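Local coordinates for protein pyruvate formate-lyase 2 (Archaeoglobus fulgidus, PDB 2F3O) that is of unknown function but belongs to the glycyl radical enzymes and probably acts as a lyase that works through an organic radical, at residues 395-400 against 720-725; 370-375 against 399-404; 334-339 against 421-426; 354-359 against 383-388. All coordinates share one frame; numbering follows the deposited sequence.

Contact 1. Residues 395-400 against 720-725; sequences NLALFF and VMHVQF
Leu398 and Val723 face each other as an antiparallel hydrogen-bonded pair, joining strands 396-400 and 722-728 in a five-stranded mixed sheet, consistent with one half of the alpha/beta barrel of glycyl radical enzymes. Leu398 N donates a hydrogen bond to Val723 O (2.8 Å) and Val723 N donates one to Leu398 O (3.0 Å); Phe400 N bonds to Met721 O (2.8 Å).

Phe400 spans the end of this ladder. Phe400 CB lies 3.2 Å from Val720 O, and CG is near the same oxygen. CG stands beside the backbone N, opposite the carbonyl carbon (chi1 -61°), which carries the ring toward residues 720-723. CD1 comes near the carbonyl oxygens of Val720 and Met721, Phe400 CE1 touches Val720 CG1 and Val723 CG1 (both 3.7 Å), and CZ borders Val723 CG1, which meets the ring at its edge. A large flat apolar group suits this spot because helix 704-717 also covers it, through Ser715 and Met716.

Phe399 and His722 make the next, non-hydrogen-bonded pair and run alongside each other. His722 ND1 is hydrogen-bonded to Leu691 N, while its CD2 sits over one face of the Phe399 ring, 3.8 Å from CZ and displaced toward the rim.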
loop_
_atom_site.group_PDB
_atom_site.type_symbol
_atom_site.label_atom_id
_atom_site.label_comp_id
_atom_site.label_asym_id
_atom_site.label_seq_id
_atom_site.Cartn_x
_atom_site.Cartn_y
_atom_site.Cartn_z
ATOM N N ASN A 395 -12.397 -40.116 -24.827
ATOM C CA ASN A 395 -12.612 -38.672 -24.864
ATOM C C ASN A 395 -12.954 -38.066 -23.498
ATOM O O ASN A 395 -13.578 -37.001 -23.411
ATOM C CB ASN A 395 -13.649 -38.295 -25.932
ATOM C CG ASN A 395 -15.070 -38.839 -25.648
ATOM O OD1 ASN A 395 -16.014 -38.465 -26.333
ATOM N ND2 ASN A 395 -15.222 -39.706 -24.665
ATOM N N LEU A 396 -12.551 -38.776 -22.446
ATOM C CA LEU A 396 -12.790 -38.384 -21.061
ATOM C C LEU A 396 -11.470 -38.198 -20.354
ATOM O O LEU A 396 -10.484 -38.828 -20.711
ATOM C CB LEU A 396 -13.551 -39.485 -20.328
ATOM C CG LEU A 396 -15.022 -39.291 -19.980
ATOM C CD1 LEU A 396 -15.728 -38.572 -21.084
ATOM C CD2 LEU A 396 -15.691 -40.630 -19.705
ATOM N N ALA A 397 -11.441 -37.333 -19.349
ATOM C CA ALA A 397 -10.304 -37.301 -18.440
ATOM C C ALA A 397 -10.845 -37.273 -17.036
ATOM O O ALA A 397 -11.867 -36.636 -16.773
ATOM C CB ALA A 397 -9.451 -36.112 -18.683
ATOM N N LEU A 398 -10.163 -37.966 -16.136
ATOM C CA LEU A 398 -10.633 -38.083 -14.766
ATOM C C LEU A 398 -9.753 -37.292 -13.817
ATOM O O LEU A 398 -8.536 -37.423 -13.837
ATOM C CB LEU A 398 -10.691 -39.558 -14.361
ATOM C CG LEU A 398 -11.743 -40.349 -15.146
ATOM C CD1 LEU A 398 -11.650 -41.807 -14.815
ATOM C CD2 LEU A 398 -13.142 -39.823 -14.845
ATOM N N PHE A 399 -10.378 -36.464 -12.994
ATOM C CA PHE A 399 -9.654 -35.596 -12.075
ATOM C C PHE A 399 -10.060 -35.917 -10.643
ATOM O O PHE A 399 -11.247 -35.919 -10.302
ATOM C CB PHE A 399 -9.962 -34.135 -12.389
ATOM C CG PHE A 399 -9.346 -33.641 -13.672
ATOM C CD1 PHE A 399 -9.932 -33.908 -14.893
ATOM C CD2 PHE A 399 -8.187 -32.892 -13.649
ATOM C CE1 PHE A 399 -9.350 -33.459 -16.053
ATOM C CE2 PHE A 399 -7.618 -32.431 -14.809
ATOM C CZ PHE A 399 -8.199 -32.711 -16.011
ATOM N N PHE A 400 -9.075 -36.193 -9.799
ATOM C CA PHE A 400 -9.356 -36.660 -8.444
ATOM C C PHE A 400 -9.290 -35.516 -7.447
ATOM O O PHE A 400 -8.225 -34.938 -7.246
ATOM C CB PHE A 400 -8.426 -37.826 -8.094
ATOM C CG PHE A 400 -8.604 -39.017 -9.014
ATOM C CD1 PHE A 400 -7.779 -39.203 -10.114
ATOM C CD2 PHE A 400 -9.647 -39.919 -8.815
ATOM C CE1 PHE A 400 -7.971 -40.269 -10.981
ATOM C CE2 PHE A 400 -9.835 -40.996 -9.686
ATOM C CZ PHE A 400 -8.997 -41.166 -10.767
ATOM N N VAL A 720 -3.945 -40.382 -7.067
ATOM C CA VAL A 720 -3.319 -39.795 -8.233
ATOM C C VAL A 720 -4.127 -38.518 -8.556
ATOM O O VAL A 720 -5.217 -38.333 -8.018
ATOM C CB VAL A 720 -3.242 -40.855 -9.360
ATOM C CG1 VAL A 720 -4.381 -40.717 -10.365
ATOM C CG2 VAL A 720 -1.911 -40.823 -10.030
ATOM N N MET A 721 -3.594 -37.605 -9.360
ATOM C CA MET A 721 -4.339 -36.377 -9.635
ATOM C C MET A 721 -5.253 -36.572 -10.825
ATOM O O MET A 721 -6.440 -36.251 -10.783
ATOM C CB MET A 721 -3.402 -35.194 -9.898
ATOM C CG MET A 721 -4.137 -33.862 -10.084
ATOM S SD MET A 721 -3.068 -32.403 -10.101
ATOM C CE MET A 721 -2.535 -32.332 -8.405
ATOM N N HIS A 722 -4.692 -37.114 -11.892
ATOM C CA HIS A 722 -5.426 -37.223 -13.128
ATOM C C HIS A 722 -5.132 -38.558 -13.796
ATOM O O HIS A 722 -4.013 -39.039 -13.738
ATOM C CB HIS A 722 -5.082 -36.015 -14.006
ATOM C CG HIS A 722 -5.199 -36.245 -15.482
ATOM N ND1 HIS A 722 -4.194 -36.821 -16.228
ATOM C CD2 HIS A 722 -6.175 -35.915 -16.360
ATOM C CE1 HIS A 722 -4.560 -36.872 -17.497
ATOM N NE2 HIS A 722 -5.758 -36.327 -17.603
ATOM N N VAL A 723 -6.147 -39.173 -14.392
ATOM C CA VAL A 723 -5.938 -40.356 -15.203
ATOM C C VAL A 723 -6.821 -40.251 -16.431
ATOM O O VAL A 723 -7.909 -39.672 -16.368
ATOM C CB VAL A 723 -6.209 -41.671 -14.405
ATOM C CG1 VAL A 723 -7.703 -41.952 -14.215
ATOM C CG2 VAL A 723 -5.523 -42.855 -15.065
ATOM N N GLN A 724 -6.340 -40.763 -17.557
ATOM C CA GLN A 724 -7.171 -40.886 -18.742
ATOM C C GLN A 724 -6.867 -42.184 -19.468
ATOM O O GLN A 724 -5.736 -42.684 -19.452
ATOM C CB GLN A 724 -6.974 -39.698 -19.677
ATOM C CG GLN A 724 -5.569 -39.566 -20.175
ATOM C CD GLN A 724 -5.424 -38.471 -21.171
ATOM O OE1 GLN A 724 -6.291 -37.603 -21.299
ATOM N NE2 GLN A 724 -4.320 -38.493 -21.899
ATOM N N PHE A 725 -7.888 -42.726 -20.117
ATOM C CA PHE A 725 -7.780 -44.039 -20.721
ATOM C C PHE A 725 -7.942 -44.089 -22.225
ATOM O O PHE A 725 -8.695 -43.329 -22.822
ATOM C CB PHE A 725 -8.832 -44.941 -20.129
ATOM C CG PHE A 725 -8.617 -45.262 -18.683
ATOM C CD1 PHE A 725 -9.468 -44.740 -17.711
ATOM C CD2 PHE A 725 -7.578 -46.107 -18.295
ATOM C CE1 PHE A 725 -9.288 -45.051 -16.377
ATOM C CE2 PHE A 725 -7.380 -46.418 -16.964
ATOM C CZ PHE A 725 -8.240 -45.895 -15.998
#

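Contact 2. Residues 370-375 against 399-404; sequences HVRINK and FFDDAA
Asp401 OD2 is gripped from opposite faces of its carboxylate plane, by Arg372 NH2 (3.1 Å) and Asn374 ND2 (2.7 Å). Neither donor lies in that plane, yet each N-H directs itself at the oxygen close to the plane of its own guanidinium or amide. Arg372 NE reaches the other oxygen, OD1 (2.8 Å), on its syn side and along a more bent path, completing a side-on, two-nitrogen salt bridge in which the two flat groups stand 75° apart. A bend in the arginine chain at chi3 (49°) swings NE and NH2 toward the acid together. Tyr421 OH also bonds to OD1, and Arg372 NH1 to Tyr421 O. An aspartate suits the first turn of a helix, and its charge probably offsets Arg372 and the nearby Arg277. Replacing Asp401 with a leucine would probably leave the guanidinium without its counter-charge here and Asn374 ND2 without this acceptor.

Along the backbone, Phe399 N to Val371 O, Ile373 N to Phe399 O (2.9 Å) and Asp401 N to Ile373 O (3.0 Å) form a parallel ladder. On the Arg372 side, Phe399 CZ lies over the centre of the His370 ring, their planes 57° apart, while His370 ND1 is bonded to Thr423 OG1. On the other side Ile373 CD1 packs on Phe400 CE2 (3.6 Å).

The pairing closes the beta-alpha-beta unit of strand 368-373, helix 379-390 and strand 396-400. Helix 379-390 covers Val371 and Ile373, and helix 704-717 reaches Ile373 and Phe400, while helix 401-410 leads off from Asp401.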
loop_
_atom_site.group_PDB
_atom_site.type_symbol
_atom_site.label_atom_id
_atom_site.label_comp_id
_atom_site.label_asym_id
_atom_site.label_seq_id
_atom_site.Cartn_x
_atom_site.Cartn_y
_atom_site.Cartn_z
ATOM N N HIS A 370 -13.807 -32.994 -18.973
ATOM C CA HIS A 370 -13.068 -33.257 -17.766
ATOM C C HIS A 370 -14.003 -33.586 -16.644
ATOM O O HIS A 370 -14.882 -32.802 -16.307
ATOM C CB HIS A 370 -12.273 -32.033 -17.396
ATOM C CG HIS A 370 -11.192 -31.705 -18.370
ATOM N ND1 HIS A 370 -10.624 -30.456 -18.456
ATOM C CD2 HIS A 370 -10.568 -32.465 -19.297
ATOM C CE1 HIS A 370 -9.688 -30.460 -19.384
ATOM N NE2 HIS A 370 -9.638 -31.667 -19.915
ATOM N N VAL A 371 -13.826 -34.766 -16.069
ATOM C CA VAL A 371 -14.756 -35.246 -15.059
ATOM C C VAL A 371 -14.073 -35.273 -13.705
ATOM O O VAL A 371 -13.107 -36.003 -13.502
ATOM C CB VAL A 371 -15.301 -36.654 -15.388
ATOM C CG1 VAL A 371 -16.512 -36.953 -14.545
ATOM C CG2 VAL A 371 -15.661 -36.770 -16.851
ATOM N N ARG A 372 -14.574 -34.451 -12.792
ATOM C CA ARG A 372 -14.140 -34.478 -11.409
ATOM C C ARG A 372 -14.853 -35.606 -10.652
ATOM O O ARG A 372 -16.092 -35.705 -10.646
ATOM C CB ARG A 372 -14.433 -33.136 -10.732
ATOM C CG ARG A 372 -13.485 -31.995 -11.062
ATOM C CD ARG A 372 -13.887 -30.712 -10.307
ATOM N NE ARG A 372 -14.113 -30.955 -8.885
ATOM C CZ ARG A 372 -14.376 -30.013 -7.983
ATOM N NH1 ARG A 372 -14.413 -28.743 -8.352
ATOM N NH2 ARG A 372 -14.574 -30.336 -6.708
ATOM N N ILE A 373 -14.065 -36.476 -10.031
ATOM C CA ILE A 373 -14.619 -37.471 -9.134
ATOM C C ILE A 373 -13.874 -37.452 -7.821
ATOM O O ILE A 373 -12.729 -36.973 -7.738
ATOM C CB ILE A 373 -14.536 -38.883 -9.708
ATOM C CG1 ILE A 373 -13.156 -39.159 -10.255
ATOM C CG2 ILE A 373 -15.538 -39.083 -10.830
ATOM C CD1 ILE A 373 -13.127 -40.437 -11.019
ATOM N N ASN A 374 -14.528 -37.975 -6.793
ATOM C CA ASN A 374 -13.965 -38.009 -5.449
ATOM C C ASN A 374 -14.518 -39.194 -4.691
ATOM O O ASN A 374 -15.273 -39.992 -5.244
ATOM C CB ASN A 374 -14.269 -36.711 -4.689
ATOM C CG ASN A 374 -15.736 -36.307 -4.761
ATOM O OD1 ASN A 374 -16.600 -36.960 -4.195
ATOM N ND2 ASN A 374 -16.011 -35.217 -5.441
ATOM N N LYS A 375 -14.189 -39.284 -3.410
ATOM C CA LYS A 375 -14.631 -40.418 -2.614
ATOM C C LYS A 375 -16.136 -40.440 -2.302
ATOM O O LYS A 375 -16.639 -41.415 -1.749
ATOM C CB LYS A 375 -13.781 -40.555 -1.345
ATOM C CG LYS A 375 -12.382 -41.054 -1.656
ATOM C CD LYS A 375 -11.685 -41.655 -0.444
ATOM C CE LYS A 375 -10.273 -42.120 -0.812
ATOM N NZ LYS A 375 -9.348 -42.213 0.367
ATOM N N PHE A 399 -10.378 -36.464 -12.994
ATOM C CA PHE A 399 -9.654 -35.596 -12.075
ATOM C C PHE A 399 -10.060 -35.917 -10.643
ATOM O O PHE A 399 -11.247 -35.919 -10.302
ATOM C CB PHE A 399 -9.962 -34.135 -12.389
ATOM C CG PHE A 399 -9.346 -33.641 -13.672
ATOM C CD1 PHE A 399 -9.932 -33.908 -14.893
ATOM C CD2 PHE A 399 -8.187 -32.892 -13.649
ATOM C CE1 PHE A 399 -9.350 -33.459 -16.053
ATOM C CE2 PHE A 399 -7.618 -32.431 -14.809
ATOM C CZ PHE A 399 -8.199 -32.711 -16.011
ATOM N N PHE A 400 -9.075 -36.193 -9.799
ATOM C CA PHE A 400 -9.356 -36.660 -8.444
ATOM C C PHE A 400 -9.290 -35.516 -7.447
ATOM O O PHE A 400 -8.225 -34.938 -7.246
ATOM C CB PHE A 400 -8.426 -37.826 -8.094
ATOM C CG PHE A 400 -8.604 -39.017 -9.014
ATOM C CD1 PHE A 400 -7.779 -39.203 -10.114
ATOM C CD2 PHE A 400 -9.647 -39.919 -8.815
ATOM C CE1 PHE A 400 -7.971 -40.269 -10.981
ATOM C CE2 PHE A 400 -9.835 -40.996 -9.686
ATOM C CZ PHE A 400 -8.997 -41.166 -10.767
ATOM N N ASP A 401 -10.441 -35.189 -6.858
ATOM C CA ASP A 401 -10.608 -33.984 -6.037
ATOM C C ASP A 401 -9.634 -33.835 -4.874
ATOM O O ASP A 401 -9.082 -32.770 -4.652
ATOM C CB ASP A 401 -12.028 -33.904 -5.487
ATOM C CG ASP A 401 -12.999 -33.352 -6.479
ATOM O OD1 ASP A 401 -12.551 -32.905 -7.551
ATOM O OD2 ASP A 401 -14.206 -33.348 -6.185
ATOM N N ASP A 402 -9.454 -34.915 -4.132
ATOM C CA ASP A 402 -8.500 -34.983 -3.045
ATOM C C ASP A 402 -7.111 -34.410 -3.383
ATOM O O ASP A 402 -6.643 -33.523 -2.689
ATOM C CB ASP A 402 -8.365 -36.435 -2.610
ATOM C CG ASP A 402 -7.767 -36.573 -1.241
ATOM O OD1 ASP A 402 -8.583 -36.659 -0.294
ATOM O OD2 ASP A 402 -6.504 -36.585 -1.113
ATOM N N ALA A 403 -6.476 -34.896 -4.447
ATOM C CA ALA A 403 -5.125 -34.462 -4.822
ATOM C C ALA A 403 -5.106 -33.064 -5.389
ATOM O O ALA A 403 -4.118 -32.345 -5.253
ATOM C CB ALA A 403 -4.515 -35.417 -5.858
ATOM N N ALA A 404 -6.195 -32.707 -6.057
ATOM C CA ALA A 404 -6.301 -31.436 -6.752
ATOM C C ALA A 404 -6.515 -30.270 -5.794
ATOM O O ALA A 404 -5.904 -29.226 -5.969
ATOM C CB ALA A 404 -7.412 -31.494 -7.785
#

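Contact 3. Residues 334-339 against 421-426; sequences AVTIGG and YTTDGC
Thr336 and Thr423 meet where strands 334-338 and 421-424 pass at 148°, their axes 6.2 Å apart at the closest, so that side chains and a water rather than a backbone ladder join them. Thr336 OG1 and Thr423 OG1 are hydrogen-bonded at 2.8 Å. Thr423 OG1 sits between its own backbone N and carbonyl carbon (chi1 66°), which turns it to Thr336 and to His370 ND1. Threonine suits both places, since one short branch supplies a hydroxyl and the other a methyl in a buried setting. A water bonds to Thr336 OG1 (3.0 Å), donates to Thr423 O (2.8 Å) and reaches Ala334 O weakly.

Thr422 OG1 donates to the same Thr423 O (3.1 Å) and lies 3.2 Å from Thr336 OG1. With a valine in place of Thr422, that carbonyl would probably lose its hydroxyl donor and depend more on the water. Further along, the small Ala334 lets its CB come 3.7 Å from Gly425 N.

Strand 334-338 is outermost in its sheet within this chain, beside strand 368-373. Strand 421-424 pairs instead with 428-431 as a two-stranded antiparallel sheet; Gly425, in the turn, lies near a bound glycerol, consistent with a pocket wall, and Tyr421 packs on helix 401-410.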
loop_
_atom_site.group_PDB
_atom_site.type_symbol
_atom_site.label_atom_id
_atom_site.label_comp_id
_atom_site.label_asym_id
_atom_site.label_seq_id
_atom_site.Cartn_x
_atom_site.Cartn_y
_atom_site.Cartn_z
ATOM N N ALA A 334 -12.225 -26.668 -22.954
ATOM C CA ALA A 334 -12.544 -27.701 -22.004
ATOM C C ALA A 334 -13.883 -27.499 -21.324
ATOM O O ALA A 334 -14.418 -26.404 -21.281
ATOM C CB ALA A 334 -11.461 -27.809 -20.981
ATOM N N VAL A 335 -14.413 -28.569 -20.764
ATOM C CA VAL A 335 -15.660 -28.481 -20.058
ATOM C C VAL A 335 -15.458 -29.293 -18.776
ATOM O O VAL A 335 -14.804 -30.334 -18.822
ATOM C CB VAL A 335 -16.804 -28.968 -21.005
ATOM C CG1 VAL A 335 -17.240 -30.405 -20.750
ATOM C CG2 VAL A 335 -17.976 -28.000 -20.989
ATOM N N THR A 336 -15.921 -28.792 -17.626
ATOM C CA THR A 336 -15.752 -29.507 -16.347
ATOM C C THR A 336 -17.085 -29.970 -15.755
ATOM O O THR A 336 -17.952 -29.152 -15.442
ATOM C CB THR A 336 -15.028 -28.649 -15.285
ATOM O OG1 THR A 336 -13.853 -28.066 -15.852
ATOM C CG2 THR A 336 -14.652 -29.468 -14.055
ATOM N N ILE A 337 -17.247 -31.283 -15.610
ATOM C CA ILE A 337 -18.434 -31.846 -14.978
ATOM C C ILE A 337 -18.110 -32.622 -13.698
ATOM O O ILE A 337 -16.995 -33.110 -13.513
ATOM C CB ILE A 337 -19.259 -32.748 -15.959
ATOM C CG1 ILE A 337 -18.498 -34.027 -16.339
ATOM C CG2 ILE A 337 -19.643 -31.985 -17.207
ATOM C CD1 ILE A 337 -19.225 -34.868 -17.362
ATOM N N GLY A 338 -19.093 -32.744 -12.815
ATOM C CA GLY A 338 -18.927 -33.521 -11.586
ATOM C C GLY A 338 -18.187 -32.785 -10.495
ATOM O O GLY A 338 -17.911 -31.595 -10.611
ATOM N N GLY A 339 -17.865 -33.478 -9.419
ATOM C CA GLY A 339 -17.091 -32.867 -8.347
ATOM C C GLY A 339 -17.949 -32.544 -7.152
ATOM O O GLY A 339 -19.106 -32.948 -7.089
ATOM N N TYR A 421 -13.017 -25.905 -7.722
ATOM C CA TYR A 421 -12.066 -25.651 -8.775
ATOM C C TYR A 421 -12.632 -26.062 -10.108
ATOM O O TYR A 421 -13.609 -26.798 -10.178
ATOM C CB TYR A 421 -10.727 -26.328 -8.531
ATOM C CG TYR A 421 -10.694 -27.826 -8.754
ATOM C CD1 TYR A 421 -10.249 -28.383 -9.958
ATOM C CD2 TYR A 421 -11.086 -28.699 -7.745
ATOM C CE1 TYR A 421 -10.213 -29.758 -10.137
ATOM C CE2 TYR A 421 -11.051 -30.073 -7.915
ATOM C CZ TYR A 421 -10.621 -30.592 -9.103
ATOM O OH TYR A 421 -10.591 -31.957 -9.224
ATOM N N THR A 422 -11.999 -25.570 -11.161
ATOM C CA THR A 422 -12.320 -25.947 -12.508
ATOM C C THR A 422 -11.066 -26.446 -13.201
ATOM O O THR A 422 -9.955 -26.338 -12.692
ATOM C CB THR A 422 -12.846 -24.758 -13.298
ATOM O OG1 THR A 422 -13.268 -25.195 -14.603
ATOM C CG2 THR A 422 -11.758 -23.693 -13.418
ATOM N N THR A 423 -11.260 -27.013 -14.376
ATOM C CA THR A 423 -10.152 -27.408 -15.179
ATOM C C THR A 423 -10.183 -26.583 -16.474
ATOM O O THR A 423 -11.201 -25.988 -16.812
ATOM C CB THR A 423 -10.230 -28.918 -15.465
ATOM O OG1 THR A 423 -11.367 -29.168 -16.281
ATOM C CG2 THR A 423 -10.414 -29.733 -14.173
ATOM N N ASP A 424 -9.059 -26.517 -17.170
ATOM C CA ASP A 424 -9.011 -25.952 -18.519
ATOM C C ASP A 424 -7.867 -26.616 -19.306
ATOM O O ASP A 424 -6.907 -27.152 -18.712
ATOM C CB ASP A 424 -8.814 -24.431 -18.495
ATOM C CG ASP A 424 -7.503 -24.014 -17.814
ATOM O OD1 ASP A 424 -7.487 -23.940 -16.565
ATOM O OD2 ASP A 424 -6.506 -23.745 -18.527
ATOM N N GLY A 425 -7.971 -26.568 -20.632
ATOM C CA GLY A 425 -6.957 -27.161 -21.493
ATOM C C GLY A 425 -6.918 -28.677 -21.479
ATOM O O GLY A 425 -7.937 -29.321 -21.680
ATOM N N CYS A 426 -5.741 -29.247 -21.248
ATOM C CA CYS A 426 -5.621 -30.671 -21.031
ATOM C C CYS A 426 -5.955 -31.098 -19.609
ATOM O O CYS A 426 -6.965 -31.776 -19.358
ATOM C CB CYS A 426 -4.199 -31.103 -21.269
ATOM S SG CYS A 426 -3.564 -30.558 -22.793
HETATM O O HOH W 1 -13.614 -26.104 -18.170
#

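Contact 4. Residues 354-359 against 383-388; sequences LMLEVT and KRLAEA
Two consecutive beta-alpha units of the alpha/beta fold bring Leu356 of helix 350-362 against Arg384, Leu385 and Ala388 of helix 379-390. The helices run nearly parallel, 7° between their directions and 10.8 Å between axes, as neighbours covering the same side of the sheet.

Leu356 does most of the packing by splitting its two methyls. Leu356 CD1 rests against the backbone of the other helix, 3.8 Å from Arg384 O, and alongside Arg384 CB. Leu356 CD2 meets Leu385 CD2 and Ala388 CB, each at 4.4 Å. A branched leucine suits the place because each methyl finds its own partner, the small Ala388 among them, and it also packs on Leu396 of the sheet. Leu385, turned toward the strands, packs there on Val371, Ile373, Leu396 and Leu398.

Nearer the solvent the contact becomes ionic. Glu357 OE1 and Arg384 NH2 form a salt bridge of 2.9 Å, with the oxygen at the edge of the guanidinium, near its plane, and the carboxylate turned 51° from it. The bent arginine chain crosses obliquely to the glutamate, which is extended beyond CG. Long charged side chains suit this more solvent-accessible side, where their ends can meet across the gap between the helices. Besides OE1, the methylene CG of Glu357 also borders the guanidinium edge, 3.5 Å from Arg384 NH2.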
loop_
_atom_site.group_PDB
_atom_site.type_symbol
_atom_site.label_atom_id
_atom_site.label_comp_id
_atom_site.label_asym_id
_atom_site.label_seq_id
_atom_site.Cartn_x
_atom_site.Cartn_y
_atom_site.Cartn_z
ATOM N N LEU A 354 -26.285 -36.235 -18.091
ATOM C CA LEU A 354 -26.624 -35.806 -19.439
ATOM C C LEU A 354 -25.387 -35.485 -20.231
ATOM O O LEU A 354 -25.226 -35.949 -21.345
ATOM C CB LEU A 354 -27.497 -34.558 -19.404
ATOM C CG LEU A 354 -28.965 -34.777 -19.703
ATOM C CD1 LEU A 354 -29.554 -33.466 -20.201
ATOM C CD2 LEU A 354 -29.124 -35.890 -20.736
ATOM N N MET A 355 -24.500 -34.712 -19.627
ATOM C CA MET A 355 -23.305 -34.286 -20.306
ATOM C C MET A 355 -22.353 -35.428 -20.633
ATOM O O MET A 355 -21.651 -35.371 -21.632
ATOM C CB MET A 355 -22.637 -33.166 -19.530
ATOM C CG MET A 355 -23.347 -31.868 -19.759
ATOM S SD MET A 355 -22.956 -30.674 -18.507
ATOM C CE MET A 355 -23.983 -29.298 -18.986
ATOM N N LEU A 356 -22.371 -36.471 -19.809
ATOM C CA LEU A 356 -21.577 -37.665 -20.046
ATOM C C LEU A 356 -22.140 -38.403 -21.255
ATOM O O LEU A 356 -21.382 -38.887 -22.102
ATOM C CB LEU A 356 -21.629 -38.577 -18.818
ATOM C CG LEU A 356 -20.457 -39.442 -18.342
ATOM C CD1 LEU A 356 -21.032 -40.628 -17.596
ATOM C CD2 LEU A 356 -19.505 -39.925 -19.437
ATOM N N GLU A 357 -23.469 -38.473 -21.324
ATOM C CA GLU A 357 -24.176 -39.150 -22.417
ATOM C C GLU A 357 -23.925 -38.543 -23.778
ATOM O O GLU A 357 -23.628 -39.268 -24.715
ATOM C CB GLU A 357 -25.672 -39.133 -22.178
ATOM C CG GLU A 357 -26.233 -40.329 -21.488
ATOM C CD GLU A 357 -27.717 -40.441 -21.767
ATOM O OE1 GLU A 357 -28.512 -40.248 -20.815
ATOM O OE2 GLU A 357 -28.084 -40.678 -22.951
ATOM N N VAL A 358 -24.061 -37.221 -23.882
ATOM C CA VAL A 358 -23.789 -36.517 -25.133
ATOM C C VAL A 358 -22.318 -36.671 -25.518
ATOM O O VAL A 358 -21.998 -36.862 -26.691
ATOM C CB VAL A 358 -24.278 -35.036 -25.116
ATOM C CG1 VAL A 358 -24.038 -34.428 -23.819
ATOM C CG2 VAL A 358 -23.592 -34.193 -26.152
ATOM N N THR A 359 -21.435 -36.678 -24.525
ATOM C CA THR A 359 -20.026 -36.937 -24.777
ATOM C C THR A 359 -19.811 -38.334 -25.352
ATOM O O THR A 359 -19.073 -38.497 -26.325
ATOM C CB THR A 359 -19.177 -36.763 -23.500
ATOM O OG1 THR A 359 -19.267 -35.408 -23.049
ATOM C CG2 THR A 359 -17.724 -37.107 -23.779
ATOM N N LYS A 383 -19.974 -46.185 -12.424
ATOM C CA LYS A 383 -20.313 -47.296 -13.324
ATOM C C LYS A 383 -20.477 -46.773 -14.739
ATOM O O LYS A 383 -19.882 -47.298 -15.681
ATOM C CB LYS A 383 -21.609 -47.997 -12.889
ATOM C CG LYS A 383 -21.436 -49.078 -11.824
ATOM C CD LYS A 383 -22.532 -50.141 -11.939
ATOM C CE LYS A 383 -22.308 -51.288 -10.960
ATOM N NZ LYS A 383 -22.270 -50.804 -9.550
ATOM N N ARG A 384 -21.256 -45.699 -14.849
ATOM C CA ARG A 384 -21.578 -45.064 -16.112
ATOM C C ARG A 384 -20.375 -44.428 -16.790
ATOM O O ARG A 384 -20.323 -44.346 -18.011
ATOM C CB ARG A 384 -22.665 -44.029 -15.889
ATOM C CG ARG A 384 -23.586 -43.884 -17.068
ATOM C CD ARG A 384 -25.011 -43.579 -16.612
ATOM N NE ARG A 384 -25.678 -42.680 -17.556
ATOM C CZ ARG A 384 -26.970 -42.362 -17.520
ATOM N NH1 ARG A 384 -27.761 -42.875 -16.580
ATOM N NH2 ARG A 384 -27.469 -41.529 -18.430
ATOM N N LEU A 385 -19.416 -43.975 -15.993
ATOM C CA LEU A 385 -18.146 -43.503 -16.511
ATOM C C LEU A 385 -17.354 -44.665 -17.050
ATOM O O LEU A 385 -16.749 -44.570 -18.114
ATOM C CB LEU A 385 -17.321 -42.887 -15.398
ATOM C CG LEU A 385 -17.476 -41.416 -15.066
ATOM C CD1 LEU A 385 -16.934 -41.199 -13.663
ATOM C CD2 LEU A 385 -16.737 -40.569 -16.096
ATOM N N ALA A 386 -17.349 -45.759 -16.291
ATOM C CA ALA A 386 -16.574 -46.946 -16.653
ATOM C C ALA A 386 -17.097 -47.599 -17.942
ATOM O O ALA A 386 -16.304 -48.113 -18.739
ATOM C CB ALA A 386 -16.537 -47.952 -15.496
ATOM N N GLU A 387 -18.416 -47.540 -18.147
ATOM C CA GLU A 387 -19.052 -48.078 -19.353
ATOM C C GLU A 387 -18.635 -47.317 -20.596
ATOM O O GLU A 387 -18.381 -47.925 -21.635
ATOM C CB GLU A 387 -20.579 -48.054 -19.238
ATOM C CG GLU A 387 -21.134 -49.089 -18.292
ATOM C CD GLU A 387 -22.436 -48.660 -17.657
ATOM O OE1 GLU A 387 -23.186 -47.899 -18.305
ATOM O OE2 GLU A 387 -22.710 -49.074 -16.506
ATOM N N ALA A 388 -18.565 -45.994 -20.487
ATOM C CA ALA A 388 -18.212 -45.165 -21.626
ATOM C C ALA A 388 -16.767 -45.407 -22.010
ATOM O O ALA A 388 -16.463 -45.614 -23.177
ATOM C CB ALA A 388 -18.440 -43.710 -21.310
#

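Contacts 1 and 2 share Phe399 and Phe400, so strand 396-400 pairs antiparallel on one side and parallel on the other; Ala397 O also bonds to Val371 N at 2.8 Å. In contact 3 strand 334-338 flanks strand 368-373 on the side away from 396-400, and residues 421-426 lie against the face bearing His370, with His370 ND1 to Thr423 OG1 at 2.6 Å and Asp401 OD1 to Tyr421 OH at 2.7 Å. Contact 4 packs on the face bearing Val371 and Leu398. A bound glycerol lies about 4 Å from Gly425, about 8 Å from the His370 side chain and about 10 Å from that of Phe399, consistent with a pocket there.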